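Local coordinates for protein amidohydrolase (Staphylococcus aureus, PDB 3NUR) that probably hydrolyses carbon-nitrogen bonds of a non-peptide amide, as a metal-dependent TIM-barrel amidohydrolase, its substrate not established, at residues 22-33 with 339-353. Numbering follows the deposited sequence. Where two conformers were deposited one is given.
With CA (calcium ion), chain B.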
HETATM    1  N   MSE A  22      12.672  20.033  -5.981  1.00 30.01           N
HETATM    2  CA  MSE A  22      12.925  18.601  -6.172  1.00 28.94           C
HETATM    3  C   MSE A  22      11.594  17.841  -6.336  1.00 28.99           C
HETATM    4  O   MSE A  22      10.722  17.942  -5.464  1.00 28.33           O
HETATM    5  CB  MSE A  22      13.725  18.037  -4.996  1.00 31.42           C
HETATM    6  CG  MSE A  22      14.376  16.692  -5.296  1.00 39.20           C
HETATM    7 SE   MSE A  22      15.107  15.854  -3.698  0.50 47.81          SE
HETATM    8  CE  MSE A  22      16.584  17.103  -3.304  1.00 44.28           C
ATOM      9  N   LYS A  23      11.451  17.081  -7.441  1.00 21.92           N
ATOM     10  CA  LYS A  23      10.213  16.367  -7.747  1.00 20.99           C
ATOM     11  C   LYS A  23      10.127  14.992  -7.104  1.00 22.04           C
ATOM     12  O   LYS A  23      11.150  14.359  -6.838  1.00 21.45           O
ATOM     13  CB  LYS A  23       9.940  16.294  -9.254  1.00 24.47           C
ATOM     14  CG  LYS A  23       9.825  17.648  -9.947  1.00 45.34           C
ATOM     15  CD  LYS A  23       8.503  18.367  -9.663  1.00 58.26           C
ATOM     16  CE  LYS A  23       8.535  19.784 -10.176  1.00 71.11           C
ATOM     17  NZ  LYS A  23       8.740  19.842 -11.647  1.00 83.60           N
ATOM     18  N   SER A  24       8.895  14.550  -6.825  1.00 14.63           N
ATOM     19  CA  SER A  24       8.685  13.284  -6.148  1.00 12.00           C
ATOM     20  C   SER A  24       7.833  12.313  -6.913  1.00 13.69           C
ATOM     21  O   SER A  24       7.090  12.702  -7.827  1.00 13.37           O
ATOM     22  CB  SER A  24       8.061  13.524  -4.772  1.00 14.61           C
ATOM     23  OG  SER A  24       6.746  14.056  -4.881  1.00 13.61           O
ATOM     24  N   ILE A  25       7.940  11.042  -6.522  1.00  8.36           N
ATOM     25  CA  ILE A  25       7.078   9.941  -6.970  1.00  9.08           C
ATOM     26  C   ILE A  25       6.282   9.611  -5.682  1.00 12.59           C
ATOM     27  O   ILE A  25       6.897   9.346  -4.642  1.00 11.34           O
ATOM     28  CB  ILE A  25       7.850   8.704  -7.495  1.00 12.26           C
ATOM     29  CG1 ILE A  25       8.743   9.045  -8.716  1.00 12.19           C
ATOM     30  CG2 ILE A  25       6.861   7.565  -7.857  1.00 13.57           C
ATOM     31  CD1 ILE A  25       9.816   7.919  -9.058  1.00 19.23           C
ATOM     32  N   THR A  26       4.942   9.653  -5.735  1.00  8.20           N
ATOM     33  CA  THR A  26       4.108   9.377  -4.550  1.00  8.11           C
ATOM     34  C   THR A  26       3.405   8.010  -4.730  1.00 11.78           C
ATOM     35  O   THR A  26       2.870   7.714  -5.815  1.00 11.41           O
ATOM     36  CB  THR A  26       3.216  10.560  -4.174  1.00 15.06           C
ATOM     37  OG1 THR A  26       2.448  10.932  -5.306  1.00 13.69           O
ATOM     38  CG2 THR A  26       4.006  11.788  -3.650  1.00 11.43           C
ATOM     39  N   PHE A  27       3.432   7.178  -3.679  1.00  8.20           N
ATOM     40  CA  PHE A  27       3.019   5.777  -3.775  1.00  8.25           C
ATOM     41  C   PHE A  27       1.638   5.338  -3.286  1.00 12.10           C
ATOM     42  O   PHE A  27       1.240   4.194  -3.552  1.00 12.16           O
ATOM     43  CB  PHE A  27       4.118   4.894  -3.183  1.00  9.37           C
ATOM     44  CG  PHE A  27       5.279   4.664  -4.116  1.00  9.03           C
ATOM     45  CD1 PHE A  27       5.366   3.493  -4.866  1.00 10.15           C
ATOM     46  CD2 PHE A  27       6.300   5.608  -4.231  1.00  9.71           C
ATOM     47  CE1 PHE A  27       6.439   3.278  -5.738  1.00  8.99           C
ATOM     48  CE2 PHE A  27       7.391   5.379  -5.080  1.00 10.40           C
ATOM     49  CZ  PHE A  27       7.452   4.214  -5.822  1.00  7.90           C
ATOM     50  N   GLU A  28       0.929   6.195  -2.534  1.00  8.96           N
ATOM     51  CA  GLU A  28      -0.384   5.795  -2.014  1.00  8.42           C
ATOM     52  C   GLU A  28      -1.366   6.865  -2.401  1.00 12.64           C
ATOM     53  O   GLU A  28      -1.683   7.730  -1.602  1.00 12.63           O
ATOM     54  CB  GLU A  28      -0.327   5.571  -0.482  1.00  9.86           C
ATOM     55  CG  GLU A  28      -1.516   4.767   0.037  1.00 12.73           C
ATOM     56  CD  GLU A  28      -1.607   4.753   1.551  1.00 17.83           C
ATOM     57  OE1 GLU A  28      -2.639   5.219   2.083  1.00 13.92           O
ATOM     58  OE2 GLU A  28      -0.629   4.323   2.209  1.00 11.26           O
ATOM     59  N   GLU A  29      -1.747   6.883  -3.679  1.00  8.66           N
ATOM     60  CA  GLU A  29      -2.594   7.936  -4.245  1.00  8.56           C
ATOM     61  C   GLU A  29      -3.776   7.225  -4.872  1.00 11.88           C
ATOM     62  O   GLU A  29      -3.578   6.277  -5.648  1.00 10.48           O
ATOM     63  CB  GLU A  29      -1.752   8.729  -5.269  1.00  9.56           C
ATOM     64  CG  GLU A  29      -0.327   9.035  -4.757  1.00 12.04           C
ATOM     65  CD  GLU A  29      -0.190   9.649  -3.364  1.00 14.13           C
ATOM     66  OE1 GLU A  29      -0.959  10.581  -3.038  1.00 12.26           O
ATOM     67  OE2 GLU A  29       0.691   9.197  -2.593  1.00 12.25           O
ATOM     68  N   HIS A  30      -4.995   7.643  -4.485  1.00  8.63           N
ATOM     69  CA  HIS A  30      -6.197   6.904  -4.829  1.00  8.91           C
ATOM     70  C   HIS A  30      -7.126   7.485  -5.851  1.00 11.80           C
ATOM     71  O   HIS A  30      -7.247   8.700  -5.991  1.00 10.88           O
ATOM     72  CB  HIS A  30      -6.985   6.598  -3.543  1.00  8.76           C
ATOM     73  CG  HIS A  30      -6.170   5.886  -2.499  1.00 11.10           C
ATOM     74  ND1 HIS A  30      -5.750   4.572  -2.680  1.00 12.04           N
ATOM     75  CD2 HIS A  30      -5.754   6.314  -1.280  1.00 11.85           C
ATOM     76  CE1 HIS A  30      -5.081   4.248  -1.581  1.00 10.85           C
ATOM     77  NE2 HIS A  30      -5.049   5.264  -0.711  1.00 10.86           N
ATOM     78  N   TYR A  31      -7.865   6.584  -6.490  1.00  8.11           N
ATOM     79  CA  TYR A  31      -8.923   6.950  -7.416  1.00  7.62           C
ATOM     80  C   TYR A  31     -10.106   6.010  -7.201  1.00 11.00           C
ATOM     81  O   TYR A  31      -9.924   4.904  -6.711  1.00 10.33           O
ATOM     82  CB  TYR A  31      -8.436   6.874  -8.892  1.00  8.06           C
ATOM     83  CG  TYR A  31      -8.358   5.466  -9.433  1.00  9.50           C
ATOM     84  CD1 TYR A  31      -7.267   4.653  -9.149  1.00 10.49           C
ATOM     85  CD2 TYR A  31      -9.428   4.904 -10.134  1.00  9.21           C
ATOM     86  CE1 TYR A  31      -7.212   3.342  -9.593  1.00 11.02           C
ATOM     87  CE2 TYR A  31      -9.391   3.584 -10.571  1.00  9.96           C
ATOM     88  CZ  TYR A  31      -8.281   2.804 -10.287  1.00 12.61           C
ATOM     89  OH  TYR A  31      -8.213   1.502 -10.696  1.00 11.29           O
ATOM     90  N   VAL A  32     -11.308   6.431  -7.626  1.00  8.45           N
ATOM     91  CA  VAL A  32     -12.479   5.549  -7.665  1.00  9.54           C
ATOM     92  C   VAL A  32     -13.162   5.855  -8.989  1.00 13.31           C
ATOM     93  O   VAL A  32     -12.879   6.901  -9.599  1.00 11.22           O
ATOM     94  CB  VAL A  32     -13.455   5.651  -6.454  1.00 12.88           C
ATOM     95  CG1 VAL A  32     -12.743   5.391  -5.125  1.00 12.06           C
ATOM     96  CG2 VAL A  32     -14.209   6.989  -6.427  1.00 13.24           C
ATOM     97  N   ILE A  33     -14.038   4.932  -9.429  1.00 11.68           N
ATOM     98  CA  ILE A  33     -14.827   5.109 -10.646  0.50 12.27           C
ATOM     99  C   ILE A  33     -16.297   5.115 -10.222  1.00 17.10           C
ATOM    100  O   ILE A  33     -16.780   4.148  -9.628  1.00 14.34           O
ATOM    101  CB  ILE A  33     -14.489   4.060 -11.736  0.50 14.99           C
ATOM    102  CG1 ILE A  33     -13.047   4.264 -12.238  0.50 15.12           C
ATOM    103  CG2 ILE A  33     -15.491   4.144 -12.912  0.50 16.39           C
ATOM    104  CD1 ILE A  33     -12.380   3.030 -12.668  0.50 15.01           C
ATOM    105  N   LYS A 339      17.369  12.992   0.691  1.00 11.54           N
ATOM    106  CA  LYS A 339      16.154  13.622   0.173  1.00 12.27           C
ATOM    107  C   LYS A 339      15.851  13.061  -1.209  1.00 15.31           C
ATOM    108  O   LYS A 339      14.699  12.720  -1.481  1.00 14.27           O
ATOM    109  CB  LYS A 339      16.343  15.139   0.035  1.00 14.78           C
ATOM    110  CG  LYS A 339      16.401  15.904   1.330  1.00 23.44           C
ATOM    111  CD  LYS A 339      16.403  17.385   0.996  1.00 27.23           C
ATOM    112  CE  LYS A 339      17.015  18.191   2.092  1.00 36.14           C
ATOM    113  NZ  LYS A 339      16.882  19.643   1.832  1.00 36.94           N
ATOM    114  N   GLU A 340      16.880  12.962  -2.074  1.00 12.34           N
ATOM    115  CA  GLU A 340      16.720  12.412  -3.445  1.00 12.68           C
ATOM    116  C   GLU A 340      16.184  10.972  -3.429  1.00 14.90           C
ATOM    117  O   GLU A 340      15.275  10.645  -4.207  1.00 13.90           O
ATOM    118  CB  GLU A 340      18.040  12.480  -4.230  1.00 14.92           C
ATOM    119  CG  GLU A 340      18.449  13.881  -4.655  1.00 31.08           C
ATOM    120  CD  GLU A 340      19.798  13.960  -5.354  1.00 67.49           C
ATOM    121  OE1 GLU A 340      20.103  13.059  -6.172  1.00 71.97           O
ATOM    122  OE2 GLU A 340      20.544  14.935  -5.101  1.00 63.18           O
ATOM    123  N   LYS A 341      16.713  10.144  -2.513  1.00 10.05           N
ATOM    124  CA  LYS A 341      16.306   8.744  -2.354  1.00 10.04           C
ATOM    125  C   LYS A 341      14.817   8.620  -2.006  1.00 11.91           C
ATOM    126  O   LYS A 341      14.073   7.900  -2.690  1.00 10.08           O
ATOM    127  CB  LYS A 341      17.185   8.025  -1.305  1.00 10.86           C
ATOM    128  CG  LYS A 341      18.590   7.713  -1.807  1.00 12.48           C
ATOM    129  CD  LYS A 341      19.407   6.953  -0.769  1.00 14.46           C
ATOM    130  CE  LYS A 341      20.641   6.358  -1.402  1.00 19.87           C
ATOM    131  NZ  LYS A 341      21.433   5.581  -0.415  1.00 29.12           N
ATOM    132  N   ILE A 342      14.394   9.335  -0.966  1.00  9.97           N
ATOM    133  CA  ILE A 342      12.994   9.305  -0.525  1.00 10.18           C
ATOM    134  C   ILE A 342      12.071   9.917  -1.570  1.00 11.38           C
ATOM    135  O   ILE A 342      11.010   9.350  -1.835  1.00 10.35           O
ATOM    136  CB  ILE A 342      12.814  10.020   0.848  1.00 14.27           C
ATOM    137  CG1 ILE A 342      13.639   9.339   1.945  1.00 15.60           C
ATOM    138  CG2 ILE A 342      11.307  10.107   1.243  1.00 14.47           C
ATOM    139  CD1 ILE A 342      13.774  10.303   3.206  1.00 22.16           C
ATOM    140  N   SER A 343      12.464  11.070  -2.147  1.00  8.35           N
ATOM    141  CA  SER A 343      11.623  11.763  -3.115  0.50  8.83           C
ATOM    142  C   SER A 343      11.404  10.963  -4.400  1.00 13.06           C
ATOM    143  O   SER A 343      10.252  10.831  -4.846  1.00 12.11           O
ATOM    144  CB  SER A 343      12.198  13.142  -3.433  0.50 11.42           C
ATOM    145  OG  SER A 343      11.244  13.987  -4.053  0.50 11.57           O
ATOM    146  N   TYR A 344      12.491  10.453  -5.006  1.00 12.12           N
ATOM    147  CA  TYR A 344      12.378   9.802  -6.315  1.00 13.15           C
ATOM    148  C   TYR A 344      13.213   8.551  -6.565  1.00 14.86           C
ATOM    149  O   TYR A 344      12.722   7.643  -7.244  1.00 12.59           O
ATOM    150  CB  TYR A 344      12.802  10.891  -7.346  1.00 17.37           C
ATOM    151  CG  TYR A 344      12.437  10.659  -8.796  1.00 24.57           C
ATOM    152  CD1 TYR A 344      11.344  11.307  -9.372  1.00 27.93           C
ATOM    153  CD2 TYR A 344      13.254   9.900  -9.631  1.00 26.20           C
ATOM    154  CE1 TYR A 344      11.017  11.123 -10.719  1.00 30.92           C
ATOM    155  CE2 TYR A 344      12.928   9.695 -10.975  1.00 27.65           C
ATOM    156  CZ  TYR A 344      11.808  10.309 -11.514  1.00 38.54           C
ATOM    157  OH  TYR A 344      11.470  10.112 -12.832  1.00 41.56           O
ATOM    158  N   THR A 345      14.489   8.536  -6.148  1.00 11.13           N
ATOM    159  CA  THR A 345      15.387   7.444  -6.543  1.00 11.47           C
ATOM    160  C   THR A 345      15.055   6.070  -6.020  1.00 13.16           C
ATOM    161  O   THR A 345      15.171   5.114  -6.786  1.00 13.04           O
ATOM    162  CB  THR A 345      16.885   7.795  -6.493  1.00 17.45           C
ATOM    163  OG1 THR A 345      17.354   7.730  -5.156  1.00 21.08           O
ATOM    164  CG2 THR A 345      17.234   9.127  -7.164  1.00 14.44           C
ATOM    165  N   ASN A 346      14.656   5.935  -4.731  1.00  9.19           N
ATOM    166  CA  ASN A 346      14.282   4.595  -4.239  1.00  8.56           C
ATOM    167  C   ASN A 346      13.120   4.042  -5.097  1.00 11.71           C
ATOM    168  O   ASN A 346      13.169   2.891  -5.516  1.00 11.49           O
ATOM    169  CB  ASN A 346      13.846   4.629  -2.772  1.00  9.64           C
ATOM    170  CG  ASN A 346      14.931   4.922  -1.774  1.00 18.19           C
ATOM    171  OD1 ASN A 346      16.135   4.740  -2.030  1.00 11.67           O
ATOM    172  ND2 ASN A 346      14.506   5.352  -0.583  1.00 10.71           N
ATOM    173  N   GLY A 347      12.118   4.887  -5.348  1.00  9.53           N
ATOM    174  CA  GLY A 347      10.916   4.533  -6.097  1.00  9.94           C
ATOM    175  C   GLY A 347      11.151   4.273  -7.570  1.00 13.45           C
ATOM    176  O   GLY A 347      10.600   3.316  -8.117  1.00 11.39           O
ATOM    177  N   ALA A 348      12.009   5.105  -8.215  1.00 11.57           N
ATOM    178  CA  ALA A 348      12.337   4.938  -9.643  1.00 11.77           C
ATOM    179  C   ALA A 348      13.047   3.580  -9.859  1.00 16.76           C
ATOM    180  O   ALA A 348      12.743   2.874 -10.829  1.00 17.76           O
ATOM    181  CB  ALA A 348      13.236   6.080 -10.099  1.00 12.72           C
ATOM    182  N   LYS A 349      13.914   3.176  -8.910  1.00 14.32           N
ATOM    183  CA  LYS A 349      14.603   1.876  -8.990  1.00 14.50           C
ATOM    184  C   LYS A 349      13.593   0.729  -8.851  1.00 18.24           C
ATOM    185  O   LYS A 349      13.585  -0.208  -9.660  1.00 16.61           O
ATOM    186  CB  LYS A 349      15.723   1.768  -7.949  1.00 18.17           C
ATOM    187  CG  LYS A 349      16.935   2.606  -8.326  1.00 32.42           C
ATOM    188  CD  LYS A 349      18.037   2.583  -7.277  1.00 42.04           C
ATOM    189  CE  LYS A 349      19.056   3.689  -7.503  1.00 52.41           C
ATOM    190  NZ  LYS A 349      19.681   3.634  -8.856  1.00 59.84           N
ATOM    191  N   LEU A 350      12.707   0.843  -7.855  1.00 13.86           N
ATOM    192  CA  LEU A 350      11.676  -0.161  -7.576  1.00 13.82           C
ATOM    193  C   LEU A 350      10.716  -0.369  -8.768  1.00 18.08           C
ATOM    194  O   LEU A 350      10.380  -1.513  -9.094  1.00 18.68           O
ATOM    195  CB  LEU A 350      10.877   0.280  -6.331  1.00 13.55           C
ATOM    196  CG  LEU A 350       9.763  -0.678  -5.842  1.00 16.88           C
ATOM    197  CD1 LEU A 350      10.321  -2.069  -5.541  1.00 16.49           C
ATOM    198  CD2 LEU A 350       9.076  -0.111  -4.610  1.00 16.47           C
ATOM    199  N   LEU A 351      10.290   0.727  -9.407  1.00 13.08           N
ATOM    200  CA  LEU A 351       9.348   0.717 -10.535  1.00 14.11           C
ATOM    201  C   LEU A 351      10.015   0.485 -11.904  1.00 18.59           C
ATOM    202  O   LEU A 351       9.306   0.395 -12.913  1.00 18.40           O
ATOM    203  CB  LEU A 351       8.570   2.048 -10.598  1.00 14.73           C
ATOM    204  CG  LEU A 351       7.698   2.454  -9.394  1.00 20.56           C
ATOM    205  CD1 LEU A 351       7.212   3.884  -9.552  1.00 21.49           C
ATOM    206  CD2 LEU A 351       6.525   1.530  -9.207  1.00 25.07           C
ATOM    207  N   GLY A 352      11.342   0.445 -11.928  1.00 16.54           N
ATOM    208  CA  GLY A 352      12.117   0.278 -13.154  1.00 17.38           C
ATOM    209  C   GLY A 352      11.974   1.465 -14.091  1.00 23.14           C
ATOM    210  O   GLY A 352      11.856   1.277 -15.300  1.00 25.20           O
ATOM    211  N   LEU A 353      11.950   2.695 -13.544  1.00 18.25           N
ATOM    212  CA  LEU A 353      11.825   3.918 -14.350  1.00 27.28           C
ATOM    213  C   LEU A 353      13.174   4.415 -14.852  1.00 64.62           C
ATOM    214  O   LEU A 353      14.114   4.534 -14.074  1.00 43.13           O
ATOM    215  CB  LEU A 353      11.082   5.039 -13.594  1.00 27.04           C
ATOM    216  CG  LEU A 353       9.717   4.717 -12.963  1.00 31.94           C
ATOM    217  CD1 LEU A 353       9.105   5.958 -12.352  1.00 32.26           C
ATOM    218  CD2 LEU A 353       8.739   4.100 -13.968  1.00 33.64           C
TER
HETATM  219 CA    CA B 358      -4.735   5.292   1.608  1.00  6.43          CA
HETATM  220  O   HOH W   1       9.616  16.874  -2.945  1.00 43.54           O
HETATM  221  O   HOH W   2       9.122   8.255  -3.417  1.00  8.47           O
HETATM  222  O   HOH W   3      -4.821   5.603   3.766  1.00 15.38           O
HETATM  223  O   HOH W   4      -6.979   5.253   1.847  1.00 19.12           O
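Ile25 sets its CD1 methyl over the centre of one face of the Tyr344 ring, 3.6 Å from the centroid and 8° off the ring normal, a CH-pi contact. CG1, anti to the carbonyl carbon of Ile25 (chi1 -60°) and beside the backbone N, meets CD1 of Tyr344. Ile25 CD1 also touches Ala348 and Leu353, while the other branch, CG2, meets Leu351 CD1. The Phe27 ring turns an edge to the helix: its CZ comes 3.5 Å from Gly347 CA, near the ring plane, and Gly347 O lies in the plane at the edge. Glycine suits this place, because the ring lies where a side chain would point. Leu351 approaches Phe27 from the opposite direction, Leu351 CD1 3.8 Å from Phe27 CZ.

Polar bonds fix the start of the strand where the helix has a wider pi-type turn at 341-345. Ile25 N gives a nearly straight bond to Ser343 O (2.9 Å, 164°). Ser343, small enough to sit against the strand backbone, has two conformers; in one, OG donates to Lys23 O at 2.8 Å from above the carbonyl plane. Nearer the surface, the flexible selenomethionine Met22 lays SE and CE across Lys339 and Glu340.

One edge of the strand pairs with strand 87-94 of the TIM barrel, while Ile25 N, directed elsewhere, is taken by helix 336-351. Past the corner at Phe27, Glu28 OE1 and His30 NE2 bind calcium with His192 and Asp316. No N-H of helix 339-351 bonds to Ser343 O, and the pi-type turn is consistent with this carbonyl being turned to the strand, where Ile25 N supplies its donor.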